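PDB 3UOR: ABC transporter sugar binding protein from Xanthomonas axonopodis pv. citri, which probably binds maltose or related sugars in the periplasm and delivers them to an ABC importer, as MalE proteins do. Local coordinates for residues A[81-86]-A[308-313]; A[101-106]-A[304-309]. All blocks are in the same frame, centred on the assembly; numbering follows the deposited sequence.

Contact 1: A[81-86]-A[308-313]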
loop_
_atom_site.group_PDB
_atom_site.type_symbol
_atom_site.label_atom_id
_atom_site.label_comp_id
_atom_site.label_asym_id
_atom_site.label_seq_id
_atom_site.Cartn_x
_atom_site.Cartn_y
_atom_site.Cartn_z
ATOM N N ASP A 81 29.359 2.758 6.162
ATOM C CA ASP A 81 29.772 2.707 4.762
ATOM C C ASP A 81 29.648 1.309 4.131
ATOM O O ASP A 81 30.494 0.902 3.332
ATOM C CB ASP A 81 31.206 3.215 4.631
ATOM C CG ASP A 81 31.532 3.685 3.227
ATOM O OD1 ASP A 81 32.519 4.439 3.077
ATOM O OD2 ASP A 81 30.806 3.313 2.276
ATOM N N GLY A 82 28.586 0.585 4.475
ATOM C CA GLY A 82 28.412 -0.775 3.989
ATOM C C GLY A 82 27.063 -1.055 3.357
ATOM O O GLY A 82 26.523 -2.158 3.491
ATOM N N LEU A 83 26.520 -0.056 2.667
ATOM C CA LEU A 83 25.246 -0.193 1.964
ATOM C C LEU A 83 25.381 -1.087 0.735
ATOM O O LEU A 83 26.417 -1.099 0.081
ATOM C CB LEU A 83 24.726 1.177 1.522
ATOM C CG LEU A 83 24.394 2.198 2.604
ATOM C CD1 LEU A 83 23.914 3.491 1.961
ATOM C CD2 LEU A 83 23.347 1.634 3.564
ATOM N N PRO A 84 24.319 -1.832 0.410
ATOM C CA PRO A 84 24.356 -2.658 -0.798
ATOM C C PRO A 84 24.264 -1.764 -2.024
ATOM O O PRO A 84 24.088 -0.557 -1.882
ATOM C CB PRO A 84 23.097 -3.505 -0.666
ATOM C CG PRO A 84 22.162 -2.638 0.115
ATOM C CD PRO A 84 23.006 -1.866 1.076
ATOM N N ASP A 85 24.382 -2.346 -3.211
ATOM C CA ASP A 85 24.243 -1.584 -4.449
ATOM C C ASP A 85 22.785 -1.339 -4.762
ATOM O O ASP A 85 22.371 -0.207 -5.008
ATOM C CB ASP A 85 24.880 -2.345 -5.607
ATOM C CG ASP A 85 26.309 -2.748 -5.309
ATOM O OD1 ASP A 85 26.571 -3.961 -5.143
ATOM O OD2 ASP A 85 27.157 -1.843 -5.206
ATOM N N VAL A 86 22.009 -2.413 -4.761
ATOM C CA VAL A 86 20.588 -2.308 -5.022
ATOM C C VAL A 86 19.804 -2.707 -3.773
ATOM O O VAL A 86 20.218 -3.585 -3.008
ATOM C CB VAL A 86 20.195 -3.159 -6.231
ATOM C CG1 VAL A 86 18.685 -3.083 -6.478
ATOM C CG2 VAL A 86 20.972 -2.689 -7.449
ATOM N N PHE A 308 21.919 2.785 -4.114
ATOM C CA PHE A 308 22.588 3.674 -3.167
ATOM C C PHE A 308 23.750 4.379 -3.861
ATOM O O PHE A 308 24.475 3.768 -4.652
ATOM C CB PHE A 308 23.058 2.912 -1.940
ATOM C CG PHE A 308 21.939 2.477 -1.046
ATOM C CD1 PHE A 308 21.634 1.137 -0.896
ATOM C CD2 PHE A 308 21.171 3.411 -0.388
ATOM C CE1 PHE A 308 20.594 0.730 -0.081
ATOM C CE2 PHE A 308 20.119 3.021 0.431
ATOM C CZ PHE A 308 19.832 1.675 0.584
ATOM N N LYS A 309 23.924 5.667 -3.590
ATOM C CA LYS A 309 24.899 6.432 -4.359
ATOM C C LYS A 309 26.349 6.144 -3.976
ATOM O O LYS A 309 27.272 6.591 -4.657
ATOM C CB LYS A 309 24.572 7.932 -4.377
ATOM C CG LYS A 309 24.813 8.668 -3.106
ATOM C CD LYS A 309 23.989 9.940 -3.071
ATOM C CE LYS A 309 24.393 10.913 -4.153
ATOM N NZ LYS A 309 23.524 12.129 -4.097
ATOM N N SER A 310 26.547 5.361 -2.918
ATOM C CA SER A 310 27.886 4.877 -2.558
ATOM C C SER A 310 28.329 3.637 -3.356
ATOM O O SER A 310 29.458 3.171 -3.207
ATOM C CB SER A 310 27.968 4.584 -1.056
ATOM O OG SER A 310 27.020 3.600 -0.662
ATOM N N SER A 311 27.441 3.101 -4.192
ATOM C CA SER A 311 27.728 1.898 -4.974
ATOM C C SER A 311 28.800 2.140 -6.025
ATOM O O SER A 311 28.847 3.213 -6.627
ATOM C CB SER A 311 26.452 1.433 -5.671
ATOM O OG SER A 311 26.733 0.655 -6.824
ATOM N N GLN A 312 29.642 1.135 -6.267
ATOM C CA GLN A 312 30.686 1.234 -7.294
ATOM C C GLN A 312 30.181 0.795 -8.669
ATOM O O GLN A 312 30.690 1.233 -9.700
ATOM C CB GLN A 312 31.897 0.372 -6.923
ATOM C CG GLN A 312 32.343 0.471 -5.474
ATOM C CD GLN A 312 32.843 1.858 -5.103
ATOM O OE1 GLN A 312 33.215 2.649 -5.968
ATOM N NE2 GLN A 312 32.854 2.155 -3.808
ATOM N N HIS A 313 29.192 -0.092 -8.682
ATOM C CA HIS A 313 28.678 -0.633 -9.931
ATOM C C HIS A 313 27.252 -0.167 -10.142
ATOM O O HIS A 313 26.306 -0.934 -9.957
ATOM C CB HIS A 313 28.710 -2.158 -9.897
ATOM C CG HIS A 313 29.850 -2.716 -9.110
ATOM N ND1 HIS A 313 31.101 -2.914 -9.653
ATOM C CD2 HIS A 313 29.932 -3.107 -7.815
ATOM C CE1 HIS A 313 31.904 -3.406 -8.726
ATOM N NE2 HIS A 313 31.220 -3.532 -7.603
HETATM O O HOH W 1 26.864 1.388 -1.704
#
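Leu83 lays CD1 over one face of the Phe308 ring, 4.0 Å from the ring centroid and 28° off its normal, a CH-pi contact in which the two side chains meet at about a right angle. Pro84 crosses the phenylalanine obliquely, CG 3.7 Å from Phe308 CE1; its carbonyl O lies near the ring plane, 3.1 Å from Phe308 CD1. Further along, the backbones join directly, Phe308 N giving a hydrogen bond to Asp85 O at 3.2 Å. Ser311 closes the type I turn that starts at Phe308. With its OG swung opposite the backbone N (chi1 156°), it donates to Asp85 OD2 at 3.0 Å, on the anti side of the carboxylate, and also receives a weak bond from His313 N. The other carboxylate oxygen, OD1, is taken by Arg33 N of strand 30-36. A water donates to Leu83 O. The loop after helix 67-79 thus meets the loop before helix 314-324 in two ways: apolar packing of Leu83 and Pro84 against Phe308, and a buried aspartate held at both oxygens, an environment that would probably favour its charged form.

Contact 2: A[101-106]-A[304-309]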
loop_
_atom_site.group_PDB
_atom_site.type_symbol
_atom_site.label_atom_id
_atom_site.label_comp_id
_atom_site.label_asym_id
_atom_site.label_seq_id
_atom_site.Cartn_x
_atom_site.Cartn_y
_atom_site.Cartn_z
ATOM N N ASP A 101 20.401 11.999 1.713
ATOM C CA ASP A 101 21.289 11.998 0.545
ATOM C C ASP A 101 22.018 10.661 0.307
ATOM O O ASP A 101 23.188 10.640 -0.064
ATOM C CB ASP A 101 22.294 13.163 0.623
ATOM C CG ASP A 101 23.057 13.376 -0.684
ATOM O OD1 ASP A 101 22.452 13.224 -1.772
ATOM O OD2 ASP A 101 24.266 13.705 -0.624
ATOM N N THR A 102 21.325 9.543 0.489
ATOM C CA THR A 102 21.937 8.243 0.226
ATOM C C THR A 102 21.508 7.661 -1.117
ATOM O O THR A 102 22.001 6.608 -1.542
ATOM C CB THR A 102 21.534 7.216 1.290
ATOM O OG1 THR A 102 20.111 6.993 1.225
ATOM C CG2 THR A 102 21.928 7.704 2.681
ATOM N N LEU A 103 20.565 8.312 -1.779
ATOM C CA LEU A 103 19.925 7.653 -2.910
ATOM C C LEU A 103 20.361 8.268 -4.232
ATOM O O LEU A 103 20.375 9.494 -4.386
ATOM C CB LEU A 103 18.401 7.721 -2.797
ATOM C CG LEU A 103 17.726 7.025 -1.619
ATOM C CD1 LEU A 103 16.219 7.199 -1.711
ATOM C CD2 LEU A 103 18.091 5.550 -1.573
ATOM N N GLU A 104 20.692 7.408 -5.186
ATOM C CA GLU A 104 21.084 7.856 -6.509
ATOM C C GLU A 104 19.871 8.378 -7.265
ATOM O O GLU A 104 18.869 7.670 -7.377
ATOM C CB GLU A 104 21.688 6.685 -7.277
ATOM C CG GLU A 104 22.039 7.012 -8.712
ATOM C CD GLU A 104 23.361 7.757 -8.830
ATOM O OE1 GLU A 104 24.061 7.922 -7.807
ATOM O OE2 GLU A 104 23.696 8.165 -9.955
ATOM N N PRO A 105 19.953 9.608 -7.800
ATOM C CA PRO A 105 18.859 10.103 -8.647
ATOM C C PRO A 105 18.644 9.157 -9.823
ATOM O O PRO A 105 19.609 8.764 -10.470
ATOM C CB PRO A 105 19.381 11.449 -9.153
ATOM C CG PRO A 105 20.419 11.864 -8.109
ATOM C CD PRO A 105 21.055 10.577 -7.681
ATOM N N MET A 106 17.394 8.805 -10.094
ATOM C CA MET A 106 17.096 7.770 -11.058
ATOM C C MET A 106 16.708 8.303 -12.423
ATOM O O MET A 106 16.705 7.555 -13.390
ATOM C CB MET A 106 15.971 6.878 -10.547
ATOM C CG MET A 106 16.381 5.953 -9.429
ATOM S SD MET A 106 17.486 4.685 -10.053
ATOM C CE MET A 106 18.977 5.349 -9.422
ATOM N N SER A 304 9.807 0.071 -3.665
ATOM C CA SER A 304 10.545 0.593 -4.806
ATOM C C SER A 304 11.904 -0.056 -4.798
ATOM O O SER A 304 12.294 -0.642 -3.803
ATOM C CB SER A 304 10.760 2.097 -4.664
ATOM O OG SER A 304 9.524 2.791 -4.626
ATOM N N LEU A 305 12.624 0.047 -5.911
ATOM C CA LEU A 305 14.012 -0.355 -5.958
ATOM C C LEU A 305 14.842 0.908 -6.076
ATOM O O LEU A 305 14.499 1.797 -6.848
ATOM C CB LEU A 305 14.271 -1.254 -7.171
ATOM C CG LEU A 305 13.662 -2.651 -7.003
ATOM C CD1 LEU A 305 13.392 -3.273 -8.352
ATOM C CD2 LEU A 305 14.559 -3.553 -6.151
ATOM N N VAL A 306 15.934 0.976 -5.323
ATOM C CA VAL A 306 16.844 2.120 -5.369
ATOM C C VAL A 306 18.284 1.661 -5.549
ATOM O O VAL A 306 18.628 0.509 -5.271
ATOM C CB VAL A 306 16.809 2.927 -4.050
ATOM C CG1 VAL A 306 15.406 3.394 -3.753
ATOM C CG2 VAL A 306 17.326 2.070 -2.909
ATOM N N ILE A 307 19.115 2.574 -6.027
ATOM C CA ILE A 307 20.550 2.357 -6.091
ATOM C C ILE A 307 21.153 3.312 -5.058
ATOM O O ILE A 307 20.884 4.520 -5.084
ATOM C CB ILE A 307 21.097 2.676 -7.499
ATOM C CG1 ILE A 307 20.425 1.794 -8.559
ATOM C CG2 ILE A 307 22.612 2.513 -7.548
ATOM C CD1 ILE A 307 20.952 2.031 -9.976
ATOM N N PHE A 308 21.919 2.785 -4.114
ATOM C CA PHE A 308 22.588 3.674 -3.167
ATOM C C PHE A 308 23.750 4.379 -3.861
ATOM O O PHE A 308 24.475 3.768 -4.652
ATOM C CB PHE A 308 23.058 2.912 -1.940
ATOM C CG PHE A 308 21.939 2.477 -1.046
ATOM C CD1 PHE A 308 21.634 1.137 -0.896
ATOM C CD2 PHE A 308 21.171 3.411 -0.388
ATOM C CE1 PHE A 308 20.594 0.730 -0.081
ATOM C CE2 PHE A 308 20.119 3.021 0.431
ATOM C CZ PHE A 308 19.832 1.675 0.584
ATOM N N LYS A 309 23.924 5.667 -3.590
ATOM C CA LYS A 309 24.899 6.432 -4.359
ATOM C C LYS A 309 26.349 6.144 -3.976
ATOM O O LYS A 309 27.272 6.591 -4.657
ATOM C CB LYS A 309 24.572 7.932 -4.377
ATOM C CG LYS A 309 24.813 8.668 -3.106
ATOM C CD LYS A 309 23.989 9.940 -3.071
ATOM C CE LYS A 309 24.393 10.913 -4.153
ATOM N NZ LYS A 309 23.524 12.129 -4.097
HETATM O O HOH W 2 17.778 5.391 -6.225
#
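The Phe308 ring receives Thr102 O at its edge, in the ring plane and 3.5 Å from CD2, while Leu103 CD2 reaches it obliquely, 3.8 Å from CE2. Thr102 and Phe308 run side by side in the same direction, and the threonine hydroxyl turns to Phe97 O in the preceding helix. Phe308 and Leu103 are themselves the pair of a single beta bridge, where the loop linking helices 94-99 and 107-111 docks on residues 306-309, strand 303-307 being part of the mixed sheet of a periplasmic solute-binding protein. The pair is antiparallel and non-hydrogen-bonded, with backbone bonds on either side of it: Glu104 N to Ile307 O at 2.9 Å, and Lys309 N to Thr102 O at 3.0 Å.

Side chains pack around this link. Leu103 CD2 also packs on Val306 CG2, whereas Met106 brings CE against CD1 of Ile307 at 3.9 Å. Glu104 crosses Lys309 at about a right angle. Its CG lies opposite the backbone N (chi1 176°), and a bend at chi2 (80°) brings Glu104 OE1 to 3.5 Å from Lys309 CB; the charge of that carboxylate is met by a salt bridge to Lys314. A water accepts from Ile307 N and probably donates to Glu104 O, adding a second tie beside the bridge. The Lys309 side chain runs toward Asp101, its CD passing 3.2 Å from Asp101 O just beyond the helix end, where Asp101 completes a Schellman motif. It then bends at chi3, taking Lys309 NZ to the syn side of Asp101 OD1, a salt bridge of 2.8 Å set 29° out of the carboxylate plane.

Overall arrangement
Contacts 1 and 2 lie on the same side of the chain's centre, their centres about 9 Å apart, and share Phe308 and Lys309. Along the chain, 81-86 comes first, then 101-106, and roughly two hundred residues later 304-313 returns to meet both. Strand 303-307 pairs antiparallel with 86-90 and with 134-150 in the mixed sheet; contact 1 carries on from the first pairing, and contact 2 attaches a connecting loop near residues 306-309. They also touch directly, Asp85 O lying 3.7 Å from Ile307 CG2. Together they fasten a late, sequence-distant strand and the start of helix 314-324 to the N-terminal part of the fold.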